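PDB 2FON: peroxisomal acyl-CoA oxidase 1A from Solanum lycopersicum, which probably catalyses the FAD-dependent oxidation of acyl-CoA thioesters, the first step of peroxisomal fatty acid beta-oxidation. Local coordinates for residues P65-E70 with A89-R94; L108-D113 with D630-S635; E169-F174 with R210-G215. All coordinates share one frame; numbering follows the deposited sequence.

Contact 1 (P65-E70 with A89-R94)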
ATOM      1  N   PRO B  65     -17.268   5.453  28.065  1.00 64.37           N
ATOM      2  CA  PRO B  65     -17.023   4.002  28.125  1.00 64.36           C
ATOM      3  C   PRO B  65     -17.612   3.290  26.927  1.00 63.60           C
ATOM      4  O   PRO B  65     -16.887   2.548  26.261  1.00 64.87           O
ATOM      5  CB  PRO B  65     -17.726   3.585  29.413  1.00 64.07           C
ATOM      6  CG  PRO B  65     -17.541   4.765  30.287  1.00 64.26           C
ATOM      7  CD  PRO B  65     -17.487   6.011  29.402  1.00 64.08           C
ATOM      8  N   GLY B  66     -18.889   3.551  26.645  1.00 62.80           N
ATOM      9  CA  GLY B  66     -19.643   2.866  25.601  1.00 61.71           C
ATOM     10  C   GLY B  66     -19.180   3.091  24.175  1.00 62.01           C
ATOM     11  O   GLY B  66     -19.673   2.446  23.272  1.00 62.70           O
ATOM     12  N   PHE B  67     -18.239   4.001  23.942  1.00 61.95           N
ATOM     13  CA  PHE B  67     -17.612   4.120  22.626  1.00 60.63           C
ATOM     14  C   PHE B  67     -16.174   3.643  22.567  1.00 60.98           C
ATOM     15  O   PHE B  67     -15.481   3.940  21.596  1.00 62.08           O
ATOM     16  CB  PHE B  67     -17.637   5.571  22.172  1.00 60.06           C
ATOM     17  CG  PHE B  67     -19.000   6.090  21.929  1.00 59.89           C
ATOM     18  CD1 PHE B  67     -19.424   7.276  22.545  1.00 57.01           C
ATOM     19  CD2 PHE B  67     -19.889   5.393  21.079  1.00 58.78           C
ATOM     20  CE1 PHE B  67     -20.711   7.774  22.340  1.00 53.19           C
ATOM     21  CE2 PHE B  67     -21.192   5.888  20.855  1.00 58.56           C
ATOM     22  CZ  PHE B  67     -21.586   7.108  21.493  1.00 58.24           C
ATOM     23  N   SER B  68     -15.710   2.924  23.582  1.00 60.93           N
ATOM     24  CA  SER B  68     -14.364   2.378  23.592  1.00 61.82           C
ATOM     25  C   SER B  68     -14.074   1.471  22.379  1.00 63.17           C
ATOM     26  O   SER B  68     -14.919   0.676  21.951  1.00 64.25           O
ATOM     27  CB  SER B  68     -14.155   1.592  24.882  1.00 61.59           C
ATOM     28  OG  SER B  68     -13.090   0.667  24.757  1.00 60.70           O
ATOM     29  N   LYS B  69     -12.873   1.564  21.837  1.00 64.55           N
ATOM     30  CA  LYS B  69     -12.471   0.678  20.757  1.00 65.39           C
ATOM     31  C   LYS B  69     -11.592  -0.393  21.319  1.00 66.88           C
ATOM     32  O   LYS B  69     -10.983  -1.143  20.591  1.00 67.65           O
ATOM     33  CB  LYS B  69     -11.745   1.448  19.652  1.00 63.93           C
ATOM     34  CG  LYS B  69     -12.549   2.618  19.139  1.00 63.42           C
ATOM     35  CD  LYS B  69     -12.091   3.183  17.786  1.00 66.16           C
ATOM     36  CE  LYS B  69     -10.711   3.898  17.826  1.00 67.96           C
ATOM     37  NZ  LYS B  69     -10.806   5.303  17.250  1.00 68.46           N
ATOM     38  N   GLU B  70     -11.513  -0.480  22.631  1.00 70.28           N
ATOM     39  CA  GLU B  70     -10.592  -1.442  23.243  1.00 73.53           C
ATOM     40  C   GLU B  70     -11.012  -2.804  22.756  1.00 74.47           C
ATOM     41  O   GLU B  70     -12.216  -3.063  22.629  1.00 75.54           O
ATOM     42  CB  GLU B  70     -10.631  -1.375  24.772  1.00 74.03           C
ATOM     43  CG  GLU B  70      -9.543  -2.216  25.480  1.00 79.92           C
ATOM     44  CD  GLU B  70      -8.093  -1.809  25.104  1.00 86.59           C
ATOM     45  OE1 GLU B  70      -7.912  -0.705  24.527  1.00 90.29           O
ATOM     46  OE2 GLU B  70      -7.139  -2.586  25.380  1.00 86.73           O
ATOM     47  N   ALA B  89     -26.719   1.496  18.044  1.00 64.66           N
ATOM     48  CA  ALA B  89     -27.819   1.820  18.907  1.00 63.95           C
ATOM     49  C   ALA B  89     -27.436   2.860  19.942  1.00 64.09           C
ATOM     50  O   ALA B  89     -28.196   3.844  20.178  1.00 64.20           O
ATOM     51  CB  ALA B  89     -28.326   0.558  19.609  1.00 63.76           C
ATOM     52  N   TYR B  90     -26.289   2.659  20.594  1.00 63.06           N
ATOM     53  CA  TYR B  90     -25.970   3.541  21.726  1.00 61.25           C
ATOM     54  C   TYR B  90     -25.806   4.966  21.200  1.00 61.10           C
ATOM     55  O   TYR B  90     -26.346   5.912  21.775  1.00 61.66           O
ATOM     56  CB  TYR B  90     -24.780   3.039  22.549  1.00 60.46           C
ATOM     57  CG  TYR B  90     -24.385   3.948  23.676  1.00 60.06           C
ATOM     58  CD1 TYR B  90     -25.192   4.088  24.786  1.00 61.78           C
ATOM     59  CD2 TYR B  90     -23.215   4.684  23.629  1.00 59.68           C
ATOM     60  CE1 TYR B  90     -24.874   4.935  25.811  1.00 59.92           C
ATOM     61  CE2 TYR B  90     -22.855   5.512  24.652  1.00 60.99           C
ATOM     62  CZ  TYR B  90     -23.702   5.643  25.762  1.00 62.18           C
ATOM     63  OH  TYR B  90     -23.383   6.488  26.826  1.00 61.21           O
ATOM     64  N   ALA B  91     -25.103   5.110  20.090  1.00 60.74           N
ATOM     65  CA  ALA B  91     -24.939   6.384  19.432  1.00 61.17           C
ATOM     66  C   ALA B  91     -26.281   7.005  19.048  1.00 62.28           C
ATOM     67  O   ALA B  91     -26.505   8.166  19.306  1.00 62.76           O
ATOM     68  CB  ALA B  91     -24.043   6.228  18.208  1.00 61.02           C
ATOM     69  N   TRP B  92     -27.195   6.247  18.455  1.00 63.92           N
ATOM     70  CA  TRP B  92     -28.495   6.817  18.128  1.00 65.67           C
ATOM     71  C   TRP B  92     -29.080   7.402  19.420  1.00 66.70           C
ATOM     72  O   TRP B  92     -29.401   8.576  19.496  1.00 67.28           O
ATOM     73  CB  TRP B  92     -29.414   5.775  17.475  1.00 65.90           C
ATOM     74  CG  TRP B  92     -30.769   6.275  17.060  1.00 66.71           C
ATOM     75  CD1 TRP B  92     -31.980   5.771  17.463  1.00 67.95           C
ATOM     76  CD2 TRP B  92     -31.072   7.398  16.198  1.00 67.42           C
ATOM     77  NE1 TRP B  92     -33.027   6.514  16.910  1.00 68.52           N
ATOM     78  CE2 TRP B  92     -32.496   7.513  16.136  1.00 67.97           C
ATOM     79  CE3 TRP B  92     -30.293   8.330  15.503  1.00 65.48           C
ATOM     80  CZ2 TRP B  92     -33.133   8.498  15.389  1.00 66.22           C
ATOM     81  CZ3 TRP B  92     -30.929   9.283  14.723  1.00 65.09           C
ATOM     82  CH2 TRP B  92     -32.334   9.359  14.670  1.00 66.66           C
ATOM     83  N   LYS B  93     -29.132   6.591  20.455  1.00 67.36           N
ATOM     84  CA  LYS B  93     -29.560   7.036  21.756  1.00 68.16           C
ATOM     85  C   LYS B  93     -28.807   8.287  22.263  1.00 68.56           C
ATOM     86  O   LYS B  93     -29.425   9.123  22.992  1.00 71.03           O
ATOM     87  CB  LYS B  93     -29.413   5.886  22.746  1.00 67.74           C
ATOM     88  CG  LYS B  93     -30.014   6.089  24.079  1.00 70.14           C
ATOM     89  CD  LYS B  93     -29.810   4.872  25.023  1.00 70.93           C
ATOM     90  CE  LYS B  93     -29.344   5.378  26.433  1.00 74.75           C
ATOM     91  NZ  LYS B  93     -29.775   4.513  27.585  1.00 75.65           N
ATOM     92  N   ARG B  94     -27.527   8.499  21.955  1.00 66.38           N
ATOM     93  CA  ARG B  94     -26.979   9.765  22.452  1.00 64.66           C
ATOM     94  C   ARG B  94     -27.424  10.917  21.564  1.00 65.14           C
ATOM     95  O   ARG B  94     -27.598  12.074  22.071  1.00 65.23           O
ATOM     96  CB  ARG B  94     -25.487   9.793  22.553  1.00 64.26           C
ATOM     97  CG  ARG B  94     -24.945   8.827  23.474  1.00 65.13           C
ATOM     98  CD  ARG B  94     -25.476   9.080  24.824  1.00 67.18           C
ATOM     99  NE  ARG B  94     -24.792  10.176  25.522  1.00 70.08           N
ATOM    100  CZ  ARG B  94     -25.352  10.827  26.556  1.00 71.69           C
ATOM    101  NH1 ARG B  94     -26.586  10.474  26.965  1.00 70.97           N
ATOM    102  NH2 ARG B  94     -24.710  11.818  27.183  1.00 68.84           N
TER

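Contact 2 (L108-D113 with D630-S635)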
ATOM      1  N   LEU B 108     -20.840  13.134  15.475  1.00 65.42           N
ATOM      2  CA  LEU B 108     -20.833  12.115  16.499  1.00 64.30           C
ATOM      3  C   LEU B 108     -20.472  10.770  15.897  1.00 65.29           C
ATOM      4  O   LEU B 108     -19.593  10.037  16.408  1.00 65.22           O
ATOM      5  CB  LEU B 108     -22.141  12.017  17.245  1.00 63.31           C
ATOM      6  CG  LEU B 108     -21.980  11.081  18.438  1.00 61.25           C
ATOM      7  CD1 LEU B 108     -22.641  11.566  19.715  1.00 61.13           C
ATOM      8  CD2 LEU B 108     -22.439   9.704  18.095  1.00 60.31           C
ATOM      9  N   ARG B 109     -21.109  10.427  14.798  1.00 65.98           N
ATOM     10  CA  ARG B 109     -20.728   9.159  14.182  1.00 67.00           C
ATOM     11  C   ARG B 109     -19.286   9.171  13.702  1.00 67.65           C
ATOM     12  O   ARG B 109     -18.598   8.155  13.831  1.00 68.56           O
ATOM     13  CB  ARG B 109     -21.718   8.704  13.128  1.00 66.78           C
ATOM     14  CG  ARG B 109     -22.963   8.047  13.734  1.00 68.83           C
ATOM     15  CD  ARG B 109     -24.020   7.737  12.701  1.00 72.65           C
ATOM     16  NE  ARG B 109     -25.067   8.761  12.665  1.00 79.14           N
ATOM     17  CZ  ARG B 109     -25.233   9.626  11.662  1.00 79.16           C
ATOM     18  NH1 ARG B 109     -24.386   9.581  10.631  1.00 78.89           N
ATOM     19  NH2 ARG B 109     -26.220  10.530  11.705  1.00 75.20           N
ATOM     20  N   ARG B 110     -18.781  10.315  13.233  1.00 67.49           N
ATOM     21  CA  ARG B 110     -17.394  10.323  12.756  1.00 68.20           C
ATOM     22  C   ARG B 110     -16.496   9.812  13.873  1.00 67.61           C
ATOM     23  O   ARG B 110     -15.702   8.926  13.694  1.00 68.59           O
ATOM     24  CB  ARG B 110     -16.964  11.716  12.287  1.00 67.53           C
ATOM     25  CG  ARG B 110     -15.586  11.760  11.666  1.00 68.29           C
ATOM     26  CD  ARG B 110     -15.055  13.223  11.372  1.00 71.50           C
ATOM     27  NE  ARG B 110     -15.818  14.034  10.393  1.00 75.77           N
ATOM     28  CZ  ARG B 110     -16.350  13.577   9.251  1.00 78.30           C
ATOM     29  NH1 ARG B 110     -16.193  12.286   8.854  1.00 78.21           N
ATOM     30  NH2 ARG B 110     -17.044  14.418   8.481  1.00 78.06           N
ATOM     31  N   TYR B 111     -16.660  10.358  15.051  1.00 67.46           N
ATOM     32  CA  TYR B 111     -15.754  10.089  16.133  1.00 67.54           C
ATOM     33  C   TYR B 111     -15.889   8.708  16.824  1.00 67.47           C
ATOM     34  O   TYR B 111     -14.948   8.211  17.427  1.00 66.24           O
ATOM     35  CB  TYR B 111     -15.804  11.283  17.077  1.00 67.55           C
ATOM     36  CG  TYR B 111     -15.139  12.430  16.388  1.00 68.80           C
ATOM     37  CD1 TYR B 111     -15.861  13.504  15.872  1.00 71.57           C
ATOM     38  CD2 TYR B 111     -13.785  12.410  16.177  1.00 69.28           C
ATOM     39  CE1 TYR B 111     -15.207  14.549  15.182  1.00 69.96           C
ATOM     40  CE2 TYR B 111     -13.148  13.421  15.504  1.00 71.76           C
ATOM     41  CZ  TYR B 111     -13.850  14.487  15.014  1.00 69.74           C
ATOM     42  OH  TYR B 111     -13.124  15.458  14.360  1.00 71.54           O
ATOM     43  N   VAL B 112     -17.070   8.109  16.726  1.00 68.01           N
ATOM     44  CA  VAL B 112     -17.252   6.708  17.041  1.00 68.39           C
ATOM     45  C   VAL B 112     -16.279   5.850  16.179  1.00 68.83           C
ATOM     46  O   VAL B 112     -15.807   4.808  16.614  1.00 68.74           O
ATOM     47  CB  VAL B 112     -18.736   6.294  16.829  1.00 67.65           C
ATOM     48  CG1 VAL B 112     -18.904   4.771  16.896  1.00 69.29           C
ATOM     49  CG2 VAL B 112     -19.570   6.882  17.855  1.00 66.34           C
ATOM     50  N   ASP B 113     -16.033   6.295  14.949  1.00 69.30           N
ATOM     51  CA  ASP B 113     -14.948   5.814  14.102  1.00 69.65           C
ATOM     52  C   ASP B 113     -15.011   4.348  13.755  1.00 70.66           C
ATOM     53  O   ASP B 113     -14.035   3.659  13.881  1.00 72.18           O
ATOM     54  CB  ASP B 113     -13.602   6.143  14.755  1.00 69.46           C
ATOM     55  CG  ASP B 113     -12.394   5.883  13.833  1.00 68.50           C
ATOM     56  OD1 ASP B 113     -12.441   6.171  12.607  1.00 66.39           O
ATOM     57  OD2 ASP B 113     -11.359   5.432  14.364  1.00 67.07           O
ATOM     58  N   ASP B 630      -6.515  10.734  21.670  1.00 59.70           N
ATOM     59  CA  ASP B 630      -5.964   9.400  21.649  1.00 59.73           C
ATOM     60  C   ASP B 630      -7.037   8.338  21.305  1.00 60.06           C
ATOM     61  O   ASP B 630      -6.755   7.391  20.590  1.00 60.25           O
ATOM     62  CB  ASP B 630      -5.291   9.123  22.993  1.00 59.10           C
ATOM     63  CG  ASP B 630      -3.911   9.768  23.088  1.00 64.14           C
ATOM     64  OD1 ASP B 630      -3.481  10.472  22.134  1.00 67.95           O
ATOM     65  OD2 ASP B 630      -3.234   9.603  24.126  1.00 72.26           O
ATOM     66  N   HIS B 631      -8.254   8.499  21.799  1.00 59.74           N
ATOM     67  CA  HIS B 631      -9.272   7.581  21.492  1.00 60.16           C
ATOM     68  C   HIS B 631      -9.444   7.537  19.951  1.00 61.21           C
ATOM     69  O   HIS B 631      -9.562   6.464  19.343  1.00 61.35           O
ATOM     70  CB  HIS B 631     -10.549   8.009  22.169  1.00 60.11           C
ATOM     71  CG  HIS B 631     -11.726   7.188  21.782  1.00 61.98           C
ATOM     72  ND1 HIS B 631     -12.456   7.428  20.634  1.00 63.55           N
ATOM     73  CD2 HIS B 631     -12.310   6.126  22.387  1.00 63.81           C
ATOM     74  CE1 HIS B 631     -13.437   6.540  20.550  1.00 64.18           C
ATOM     75  NE2 HIS B 631     -13.367   5.737  21.595  1.00 63.24           N
ATOM     76  N   TYR B 632      -9.414   8.700  19.313  1.00 61.57           N
ATOM     77  CA  TYR B 632      -9.766   8.759  17.933  1.00 60.97           C
ATOM     78  C   TYR B 632      -8.625   8.264  17.149  1.00 61.81           C
ATOM     79  O   TYR B 632      -8.803   7.508  16.193  1.00 63.92           O
ATOM     80  CB  TYR B 632     -10.124  10.150  17.514  1.00 60.78           C
ATOM     81  CG  TYR B 632     -10.567  10.244  16.075  1.00 63.62           C
ATOM     82  CD1 TYR B 632     -11.568   9.406  15.551  1.00 63.53           C
ATOM     83  CD2 TYR B 632      -9.962  11.147  15.217  1.00 66.87           C
ATOM     84  CE1 TYR B 632     -11.944   9.497  14.264  1.00 62.25           C
ATOM     85  CE2 TYR B 632     -10.333  11.217  13.911  1.00 65.56           C
ATOM     86  CZ  TYR B 632     -11.294  10.394  13.445  1.00 61.92           C
ATOM     87  OH  TYR B 632     -11.637  10.554  12.143  1.00 62.39           O
ATOM     88  N   LEU B 633      -7.432   8.642  17.552  1.00 61.97           N
ATOM     89  CA  LEU B 633      -6.242   8.194  16.865  1.00 61.98           C
ATOM     90  C   LEU B 633      -5.890   6.683  16.992  1.00 62.45           C
ATOM     91  O   LEU B 633      -5.349   6.116  16.026  1.00 62.61           O
ATOM     92  CB  LEU B 633      -5.098   9.072  17.291  1.00 61.35           C
ATOM     93  CG  LEU B 633      -4.213   9.619  16.171  1.00 62.30           C
ATOM     94  CD1 LEU B 633      -4.968  10.081  14.882  1.00 59.15           C
ATOM     95  CD2 LEU B 633      -3.499  10.760  16.806  1.00 63.89           C
ATOM     96  N   GLY B 634      -6.209   6.058  18.155  1.00 63.41           N
ATOM     97  CA  GLY B 634      -5.898   4.649  18.547  1.00 63.03           C
ATOM     98  C   GLY B 634      -4.546   4.112  18.069  1.00 65.22           C
ATOM     99  O   GLY B 634      -4.479   3.073  17.389  1.00 66.18           O
ATOM    100  N   SER B 635      -3.485   4.871  18.340  1.00 65.64           N
ATOM    101  CA  SER B 635      -2.134   4.564  17.932  1.00 66.02           C
ATOM    102  C   SER B 635      -1.247   4.614  19.173  1.00 65.70           C
ATOM    103  O   SER B 635      -1.104   5.654  19.849  1.00 65.26           O
ATOM    104  CB  SER B 635      -1.600   5.664  16.983  1.00 67.40           C
ATOM    105  OG  SER B 635      -0.285   5.371  16.429  1.00 67.77           O
TER

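Contact 3 (E169-F174 with R210-G215)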
ATOM      1  N   GLU B 169     -27.609  -5.106 -14.817  1.00 67.29           N
ATOM      2  CA  GLU B 169     -28.494  -6.115 -15.395  1.00 67.51           C
ATOM      3  C   GLU B 169     -29.801  -6.276 -14.639  1.00 65.52           C
ATOM      4  O   GLU B 169     -30.729  -6.861 -15.186  1.00 65.68           O
ATOM      5  CB  GLU B 169     -27.812  -7.491 -15.499  1.00 67.46           C
ATOM      6  CG  GLU B 169     -26.490  -7.563 -16.223  1.00 68.55           C
ATOM      7  CD  GLU B 169     -25.912  -9.001 -16.165  1.00 70.18           C
ATOM      8  OE1 GLU B 169     -26.557  -9.944 -16.716  1.00 72.53           O
ATOM      9  OE2 GLU B 169     -24.813  -9.181 -15.564  1.00 74.16           O
ATOM     10  N   THR B 170     -29.876  -5.811 -13.398  1.00 64.16           N
ATOM     11  CA  THR B 170     -31.130  -5.924 -12.637  1.00 63.48           C
ATOM     12  C   THR B 170     -32.239  -5.205 -13.400  1.00 63.62           C
ATOM     13  O   THR B 170     -32.012  -4.081 -13.847  1.00 63.40           O
ATOM     14  CB  THR B 170     -31.025  -5.310 -11.224  1.00 63.14           C
ATOM     15  OG1 THR B 170     -29.923  -5.888 -10.514  1.00 62.97           O
ATOM     16  CG2 THR B 170     -32.283  -5.596 -10.438  1.00 62.21           C
ATOM     17  N   THR B 171     -33.418  -5.837 -13.558  1.00 63.30           N
ATOM     18  CA  THR B 171     -34.544  -5.178 -14.235  1.00 63.18           C
ATOM     19  C   THR B 171     -35.770  -4.870 -13.379  1.00 63.09           C
ATOM     20  O   THR B 171     -36.113  -5.594 -12.456  1.00 62.77           O
ATOM     21  CB  THR B 171     -35.043  -5.938 -15.509  1.00 63.69           C
ATOM     22  OG1 THR B 171     -35.515  -7.246 -15.149  1.00 66.19           O
ATOM     23  CG2 THR B 171     -33.975  -6.039 -16.582  1.00 60.44           C
ATOM     24  N   ALA B 172     -36.458  -3.788 -13.745  1.00 63.71           N
ATOM     25  CA  ALA B 172     -37.691  -3.349 -13.101  1.00 63.38           C
ATOM     26  C   ALA B 172     -38.753  -3.187 -14.168  1.00 64.61           C
ATOM     27  O   ALA B 172     -38.688  -2.228 -14.959  1.00 65.51           O
ATOM     28  CB  ALA B 172     -37.472  -2.066 -12.435  1.00 62.62           C
ATOM     29  N   THR B 173     -39.737  -4.087 -14.177  1.00 64.90           N
ATOM     30  CA  THR B 173     -40.608  -4.224 -15.326  1.00 66.30           C
ATOM     31  C   THR B 173     -42.012  -3.854 -14.944  1.00 66.81           C
ATOM     32  O   THR B 173     -42.621  -4.485 -14.088  1.00 68.16           O
ATOM     33  CB  THR B 173     -40.603  -5.660 -15.904  1.00 66.86           C
ATOM     34  OG1 THR B 173     -39.254  -6.054 -16.198  1.00 68.60           O
ATOM     35  CG2 THR B 173     -41.387  -5.713 -17.199  1.00 65.45           C
ATOM     36  N   PHE B 174     -42.551  -2.830 -15.581  1.00 66.47           N
ATOM     37  CA  PHE B 174     -43.784  -2.351 -15.107  1.00 66.06           C
ATOM     38  C   PHE B 174     -44.862  -3.344 -15.466  1.00 67.69           C
ATOM     39  O   PHE B 174     -44.845  -3.937 -16.564  1.00 68.19           O
ATOM     40  CB  PHE B 174     -44.089  -0.977 -15.659  1.00 65.38           C
ATOM     41  CG  PHE B 174     -45.379  -0.462 -15.187  1.00 64.24           C
ATOM     42  CD1 PHE B 174     -45.545  -0.136 -13.856  1.00 62.83           C
ATOM     43  CD2 PHE B 174     -46.464  -0.410 -16.035  1.00 65.31           C
ATOM     44  CE1 PHE B 174     -46.745   0.283 -13.365  1.00 62.05           C
ATOM     45  CE2 PHE B 174     -47.693   0.027 -15.570  1.00 66.03           C
ATOM     46  CZ  PHE B 174     -47.830   0.384 -14.213  1.00 66.22           C
ATOM     47  N   ARG B 210     -32.834  -1.412 -14.516  1.00 63.59           N
ATOM     48  CA  ARG B 210     -33.198  -0.851 -15.802  1.00 63.88           C
ATOM     49  C   ARG B 210     -34.709  -0.844 -15.823  1.00 63.49           C
ATOM     50  O   ARG B 210     -35.326  -1.890 -15.646  1.00 64.29           O
ATOM     51  CB  ARG B 210     -32.685  -1.677 -16.986  1.00 63.46           C
ATOM     52  CG  ARG B 210     -31.298  -2.298 -16.876  1.00 64.12           C
ATOM     53  CD  ARG B 210     -30.846  -2.824 -18.275  1.00 64.96           C
ATOM     54  NE  ARG B 210     -30.649  -1.650 -19.130  1.00 68.08           N
ATOM     55  CZ  ARG B 210     -29.616  -0.812 -19.024  1.00 68.26           C
ATOM     56  NH1 ARG B 210     -28.636  -1.060 -18.155  1.00 65.94           N
ATOM     57  NH2 ARG B 210     -29.554   0.272 -19.794  1.00 68.32           N
ATOM     58  N   LEU B 211     -35.307   0.316 -16.045  1.00 62.74           N
ATOM     59  CA  LEU B 211     -36.745   0.401 -16.200  1.00 63.42           C
ATOM     60  C   LEU B 211     -37.221  -0.139 -17.578  1.00 64.71           C
ATOM     61  O   LEU B 211     -36.813   0.378 -18.635  1.00 65.15           O
ATOM     62  CB  LEU B 211     -37.245   1.841 -15.928  1.00 62.39           C
ATOM     63  CG  LEU B 211     -38.715   2.153 -16.197  1.00 61.39           C
ATOM     64  CD1 LEU B 211     -39.672   1.299 -15.385  1.00 59.18           C
ATOM     65  CD2 LEU B 211     -38.969   3.604 -15.912  1.00 63.16           C
ATOM     66  N   ILE B 212     -38.055  -1.180 -17.536  1.00 65.45           N
ATOM     67  CA  ILE B 212     -38.700  -1.748 -18.706  1.00 67.34           C
ATOM     68  C   ILE B 212     -40.225  -1.503 -18.597  1.00 68.57           C
ATOM     69  O   ILE B 212     -40.917  -2.031 -17.711  1.00 68.97           O
ATOM     70  CB  ILE B 212     -38.454  -3.294 -18.805  1.00 68.19           C
ATOM     71  CG1 ILE B 212     -36.952  -3.658 -18.707  1.00 68.42           C
ATOM     72  CG2 ILE B 212     -39.159  -3.899 -20.033  1.00 66.23           C
ATOM     73  CD1 ILE B 212     -36.070  -2.870 -19.632  1.00 70.66           C
ATOM     74  N   THR B 213     -40.742  -0.677 -19.487  1.00 68.94           N
ATOM     75  CA  THR B 213     -42.152  -0.378 -19.502  1.00 69.86           C
ATOM     76  C   THR B 213     -42.486  -0.021 -20.938  1.00 70.39           C
ATOM     77  O   THR B 213     -41.632   0.512 -21.654  1.00 69.76           O
ATOM     78  CB  THR B 213     -42.571   0.738 -18.474  1.00 69.61           C
ATOM     79  OG1 THR B 213     -43.979   0.948 -18.541  1.00 71.60           O
ATOM     80  CG2 THR B 213     -41.926   2.056 -18.754  1.00 69.90           C
ATOM     81  N   ASP B 214     -43.713  -0.357 -21.358  1.00 71.44           N
ATOM     82  CA  ASP B 214     -44.135  -0.221 -22.762  1.00 72.31           C
ATOM     83  C   ASP B 214     -43.213  -1.005 -23.725  1.00 72.43           C
ATOM     84  O   ASP B 214     -42.923  -0.541 -24.827  1.00 72.83           O
ATOM     85  CB  ASP B 214     -44.165   1.272 -23.144  1.00 72.54           C
ATOM     86  CG  ASP B 214     -45.148   1.594 -24.255  1.00 74.32           C
ATOM     87  OD1 ASP B 214     -45.530   0.708 -25.069  1.00 75.77           O
ATOM     88  OD2 ASP B 214     -45.531   2.780 -24.316  1.00 77.00           O
ATOM     89  N   GLY B 215     -42.731  -2.178 -23.316  1.00 72.36           N
ATOM     90  CA  GLY B 215     -41.787  -2.917 -24.162  1.00 72.26           C
ATOM     91  C   GLY B 215     -40.677  -2.041 -24.751  1.00 72.13           C
ATOM     92  O   GLY B 215     -40.433  -2.069 -25.959  1.00 71.65           O
TER

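Contact 1 (P65-E70 with A89-R94)
In the helical N-terminal part of this acyl-CoA oxidase, the loop between helix 48-62 and helix 77-97 packs against the latter through F67, whose ring meets Y90 and A91 from two directions. Y90 lies over one face, with Y90 CE2 3.7 Å above the plane of the F67 ring and displaced toward its rim, while the nearest approach is F67 CZ to Y90 CD2 at 3.6 Å. The two rings are inclined at 54° to each other, with centroids 5.1 Å apart. A first torsion of 177° swings the phenol ring of Y90 out toward the loop, and its hydroxyl is hydrogen-bonded to D64, just ahead of the segment; the loop is thus tied to Y90 by a polar bond as well as by ring contact. No hydrogen bond joins 65-70 directly to 89-94. Farther along the loop, E70 N donates to S68 OG, an ST turn. The second direction of approach to F67 belongs to A91: at the edge of the same ring, near its plane, A91 CB stands 3.9 Å from F67 CE2.

Contact 2 (L108-D113 with D630-S635)
Y632 lays one face of its ring over the edge of Y111, the central overlap between helices 630-633 and 102-112. The pair is T-shaped: Y111 points its edge at the Y632 face, the planes 63° apart and the centroids separated by 4.8 Å. Y111 CD2 sits over the centre of the Y632 ring, 3.7 Å above its plane, and Y111 CE2, next to it on the same edge, lies over the CD2 side of that face, 3.9 Å from Y632 CD2. The ring of Y632 gets there because its CG is anti to the backbone N (chi1 -177°), which carries it away from its own short helix toward the end of the other.

D113, the first residue beyond helix 102-112 and one with positive phi, crosses Y632 at about a right angle. Its CG is 3.7 Å from Y632 CE1, and the carboxylate is turned 63° from the ring. R317 holds the two together, forming a salt bridge with D113, a hydrogen bond to Y632 O and a cation-pi contact with the Y632 ring; K69 likewise bridges D113 and H631 O. H631 meets the backbone of Y111 in the plane of its imidazole, H631 CE1 lying 3.9 Å from Y111 O, whereas H631 NE2 is hydrogen-bonded to F67 O.

No hydrogen bond links the two segments, and the direct contact is van der Waals, centred on the tyrosines. Across more than 500 residues of chain, it forms a helix-helix junction between the N-terminal and C-terminal helical regions of the acyl-CoA oxidase, built on a T-shaped tyrosine pair.

Contact 3 (E169-F174 with R210-G215)
Strands 171-175 and 204-213 run side by side in the same direction in the beta domain of this acyl-CoA oxidase, the region related to the acyl-CoA dehydrogenase middle domain. In the short segments the N-to-C directions differ by 22°, the axes approaching to 4.7 Å at the closest.

Backbone hydrogen bonds do most of the work, in the staggered pattern of a parallel pair. R210 N donates to T170 O and A172 N to R210 O, after which I212 N reaches A172 O at 2.9 Å and F174 N reaches I212 O at 2.8 Å. Every other residue of each segment therefore bonds across: T170, A172 and F174 on one, R210 and I212 on the other. The third bond is nearly straight at hydrogen (175°). Two CA-H...O contacts fill in between: L211 CA lies 3.5 Å from A172 O, and T173 CA 3.3 Å from I212 O.

Side-chain packing divides between the two faces. On the face of T171, T173, R210 and I212, T173 CG2 lies 4.0 Å from I212 CG2. A172 and L211 lie on the other face, where L211 CD1 approaches A172 O.

Polar side chains find partners beyond the pair: R210 NE forms a salt bridge with D217, R210 NH1 hydrogen-bonds to the carbonyls of Q166 and L168, and T170 bonds to E158. The T170 side chain lies about 11 Å from the bound FAD. At the far end, F174 CB packs 3.5 Å from T213 OG1.

How the contacts relate
All three contacts are partly buried, but at different depths: their centres lie about 17 Å (contact 2), 24 Å (contact 1) and 34 Å (contact 3) from the centre of the chain. Contacts 1 and 2 are neighbours. Helices 77-97 and 102-112 are consecutive and pack A91 on L108, and K69 reaches from contact 1 to H631 O. Both rely on aromatic packing, yet contact 1 joins a loop to a helix within a short span of sequence, whereas contact 2 joins two helix ends. Contact 3, with its centre over 40 Å from the others, is nested inside the chain loop that contact 2 closes; there, regular backbone bonds between parallel strands dominate and side-chain contacts are minor.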